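Local coordinates for ureidoglycolate hydrolase (Arabidopsis thaliana, PDB 4PXE), which hydrolyses (S)-ureidoglycolate to glyoxylate, ammonium and carbon dioxide with two manganese ions per subunit, a step in plant purine breakdown, at residues 220-228 / 388-396. Residues are numbered along the deposited sequence; the frame is centred on the assembly and turned at random.
Sequences LDIGVVTAI and PMGMIFIPC
The carbonyl oxygen of Asp221 rests against CD of Pro395, a residue with no N-H to offer where the antiparallel pairing of 222-228 with 389-394 runs out. With CG1 beside the backbone N (chi1 -64°), Ile222 turns CG2 alongside CG2 of Ile392, 4.0 Å away; Ile392 also packs on helix 352-364. Gly223 pairs with Phe393 through two nearly straight bonds, Gly223 N to Phe393 O (2.9 Å) and Phe393 N to Gly223 O (2.8 Å), the latter on a lone pair in the carbonyl plane. Glycine suits the spot because a CB would crowd CB of Phe393. Val225 sets CG2 over the centre of the Phe393 ring in a CH-pi contact, 3.5 Å from the centroid; an alanine replacing Phe393 would probably leave this methyl without its aromatic cover. Val225 N donates to Met391 O (3.1 Å), and water 1 then bridges Val225 O and Met391 N. Ile228 CD1 meets CE of Met389 (3.9 Å) and SD of Met391, unbranched chains that can bend to reach it. Backbone bonds and apolar contacts thus join strands 222-239 and 389-394, and Met391, touching substrate-binding His378, brings the apolar layer to the active site's border.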
loop_
_atom_site.group_PDB
_atom_site.type_symbol
_atom_site.label_atom_id
_atom_site.label_comp_id
_atom_site.label_asym_id
_atom_site.label_seq_id
_atom_site.Cartn_x
_atom_site.Cartn_y
_atom_site.Cartn_z
ATOM N N LEU A 220 -6.388 33.119 -23.280
ATOM C CA LEU A 220 -6.157 34.242 -22.371
ATOM C C LEU A 220 -4.860 34.079 -21.595
ATOM O O LEU A 220 -4.406 32.958 -21.362
ATOM C CB LEU A 220 -7.321 34.386 -21.383
ATOM C CG LEU A 220 -8.700 34.596 -22.003
ATOM C CD1 LEU A 220 -9.784 34.479 -20.932
ATOM C CD2 LEU A 220 -8.756 35.964 -22.684
ATOM N N ASP A 221 -4.275 35.200 -21.177
ATOM C CA ASP A 221 -2.971 35.181 -20.514
ATOM C C ASP A 221 -3.017 34.998 -19.007
ATOM O O ASP A 221 -2.113 34.390 -18.427
ATOM C CB ASP A 221 -2.223 36.493 -20.791
ATOM C CG ASP A 221 -1.987 36.736 -22.268
ATOM O OD1 ASP A 221 -1.554 35.799 -22.965
ATOM O OD2 ASP A 221 -2.243 37.871 -22.724
ATOM N N ILE A 222 -4.036 35.569 -18.372
ATOM C CA ILE A 222 -4.048 35.721 -16.921
ATOM C C ILE A 222 -5.430 35.469 -16.346
ATOM O O ILE A 222 -6.425 35.963 -16.865
ATOM C CB ILE A 222 -3.632 37.170 -16.525
ATOM C CG1 ILE A 222 -2.186 37.460 -16.934
ATOM C CG2 ILE A 222 -3.829 37.417 -15.033
ATOM C CD1 ILE A 222 -1.141 36.668 -16.157
ATOM N N GLY A 223 -5.495 34.681 -15.281
ATOM C CA GLY A 223 -6.723 34.556 -14.514
ATOM C C GLY A 223 -6.646 35.367 -13.235
ATOM O O GLY A 223 -5.684 35.257 -12.470
ATOM N N VAL A 224 -7.636 36.220 -13.017
ATOM C CA VAL A 224 -7.711 36.958 -11.770
ATOM C C VAL A 224 -8.670 36.206 -10.863
ATOM O O VAL A 224 -9.867 36.123 -11.137
ATOM C CB VAL A 224 -8.170 38.404 -12.008
ATOM C CG1 VAL A 224 -8.310 39.142 -10.690
ATOM C CG2 VAL A 224 -7.191 39.120 -12.941
ATOM N N VAL A 225 -8.128 35.602 -9.811
ATOM C CA VAL A 225 -8.908 34.660 -9.011
ATOM C C VAL A 225 -9.798 35.391 -8.009
ATOM O O VAL A 225 -9.320 36.223 -7.239
ATOM C CB VAL A 225 -7.982 33.679 -8.274
ATOM C CG1 VAL A 225 -8.778 32.769 -7.329
ATOM C CG2 VAL A 225 -7.192 32.863 -9.283
ATOM N N THR A 226 -11.084 35.063 -8.007
ATOM C CA THR A 226 -12.034 35.780 -7.158
ATOM C C THR A 226 -12.465 35.009 -5.907
ATOM O O THR A 226 -12.981 35.590 -4.955
ATOM C CB THR A 226 -13.295 36.155 -7.946
ATOM O OG1 THR A 226 -13.980 34.964 -8.341
ATOM C CG2 THR A 226 -12.937 36.970 -9.196
ATOM N N ALA A 227 -12.262 33.697 -5.910
ATOM C CA ALA A 227 -12.668 32.866 -4.790
ATOM C C ALA A 227 -11.958 31.528 -4.898
ATOM O O ALA A 227 -11.489 31.153 -5.970
ATOM C CB ALA A 227 -14.185 32.657 -4.800
ATOM N N ILE A 228 -11.887 30.825 -3.776
ATOM C CA ILE A 228 -11.289 29.496 -3.712
ATOM C C ILE A 228 -12.342 28.539 -3.154
ATOM O O ILE A 228 -12.953 28.831 -2.128
ATOM C CB ILE A 228 -10.058 29.496 -2.782
ATOM C CG1 ILE A 228 -8.976 30.443 -3.316
ATOM C CG2 ILE A 228 -9.519 28.060 -2.606
ATOM C CD1 ILE A 228 -7.809 30.637 -2.365
ATOM N N PRO A 388 -5.961 40.849 3.272
ATOM C CA PRO A 388 -6.544 40.851 1.931
ATOM C C PRO A 388 -5.738 39.937 1.010
ATOM O O PRO A 388 -4.508 39.989 1.028
ATOM C CB PRO A 388 -6.403 42.310 1.506
ATOM C CG PRO A 388 -6.559 43.064 2.802
ATOM C CD PRO A 388 -5.864 42.216 3.833
ATOM N N MET A 389 -6.426 39.110 0.235
ATOM C CA MET A 389 -5.760 38.098 -0.575
ATOM C C MET A 389 -6.170 38.193 -2.037
ATOM O O MET A 389 -7.282 38.606 -2.363
ATOM C CB MET A 389 -6.112 36.712 -0.007
ATOM C CG MET A 389 -5.670 35.495 -0.842
ATOM S SD MET A 389 -6.788 35.069 -2.202
ATOM C CE MET A 389 -8.217 34.420 -1.326
ATOM N N GLY A 390 -5.271 37.778 -2.923
ATOM C CA GLY A 390 -5.641 37.543 -4.305
ATOM C C GLY A 390 -4.711 36.518 -4.910
ATOM O O GLY A 390 -3.642 36.245 -4.351
ATOM N N MET A 391 -5.108 35.965 -6.050
ATOM C CA MET A 391 -4.251 35.036 -6.786
ATOM C C MET A 391 -4.208 35.404 -8.257
ATOM O O MET A 391 -5.214 35.814 -8.835
ATOM C CB MET A 391 -4.735 33.585 -6.663
ATOM C CG MET A 391 -4.805 33.040 -5.248
ATOM S SD MET A 391 -5.097 31.249 -5.268
ATOM C CE MET A 391 -3.528 30.703 -5.951
ATOM N N ILE A 392 -3.038 35.214 -8.857
ATOM C CA ILE A 392 -2.853 35.335 -10.296
ATOM C C ILE A 392 -2.675 33.920 -10.855
ATOM O O ILE A 392 -1.731 33.229 -10.471
ATOM C CB ILE A 392 -1.564 36.111 -10.587
ATOM C CG1 ILE A 392 -1.615 37.517 -9.971
ATOM C CG2 ILE A 392 -1.316 36.225 -12.092
ATOM C CD1 ILE A 392 -0.263 38.153 -9.872
ATOM N N PHE A 393 -3.572 33.497 -11.741
ATOM C CA PHE A 393 -3.419 32.235 -12.477
ATOM C C PHE A 393 -2.739 32.468 -13.827
ATOM O O PHE A 393 -3.015 33.464 -14.516
ATOM C CB PHE A 393 -4.781 31.600 -12.766
ATOM C CG PHE A 393 -5.343 30.746 -11.652
ATOM C CD1 PHE A 393 -4.590 30.371 -10.533
ATOM C CD2 PHE A 393 -6.647 30.294 -11.764
ATOM C CE1 PHE A 393 -5.172 29.549 -9.544
ATOM C CE2 PHE A 393 -7.212 29.482 -10.792
ATOM C CZ PHE A 393 -6.472 29.120 -9.688
ATOM N N ILE A 394 -1.870 31.535 -14.201
ATOM C CA ILE A 394 -1.348 31.470 -15.563
ATOM C C ILE A 394 -1.839 30.174 -16.223
ATOM O O ILE A 394 -2.225 29.220 -15.546
ATOM C CB ILE A 394 0.191 31.540 -15.604
ATOM C CG1 ILE A 394 0.808 30.371 -14.830
ATOM C CG2 ILE A 394 0.688 32.883 -15.084
ATOM C CD1 ILE A 394 2.336 30.343 -14.940
ATOM N N PRO A 395 -1.852 30.132 -17.562
ATOM C CA PRO A 395 -2.332 28.922 -18.234
ATOM C C PRO A 395 -1.442 27.721 -17.980
ATOM O O PRO A 395 -0.263 27.869 -17.648
ATOM C CB PRO A 395 -2.255 29.291 -19.720
ATOM C CG PRO A 395 -2.246 30.797 -19.743
ATOM C CD PRO A 395 -1.501 31.203 -18.516
ATOM N N CYS A 396 -2.024 26.538 -18.110
ATOM C CA CYS A 396 -1.214 25.336 -18.135
ATOM C C CYS A 396 -1.800 24.369 -19.144
ATOM O O CYS A 396 -3.002 24.387 -19.421
ATOM C CB CYS A 396 -1.043 24.714 -16.737
ATOM S SG CYS A 396 -2.562 24.141 -15.956
HETATM O O HOH W 1 -7.161 37.799 -7.053
#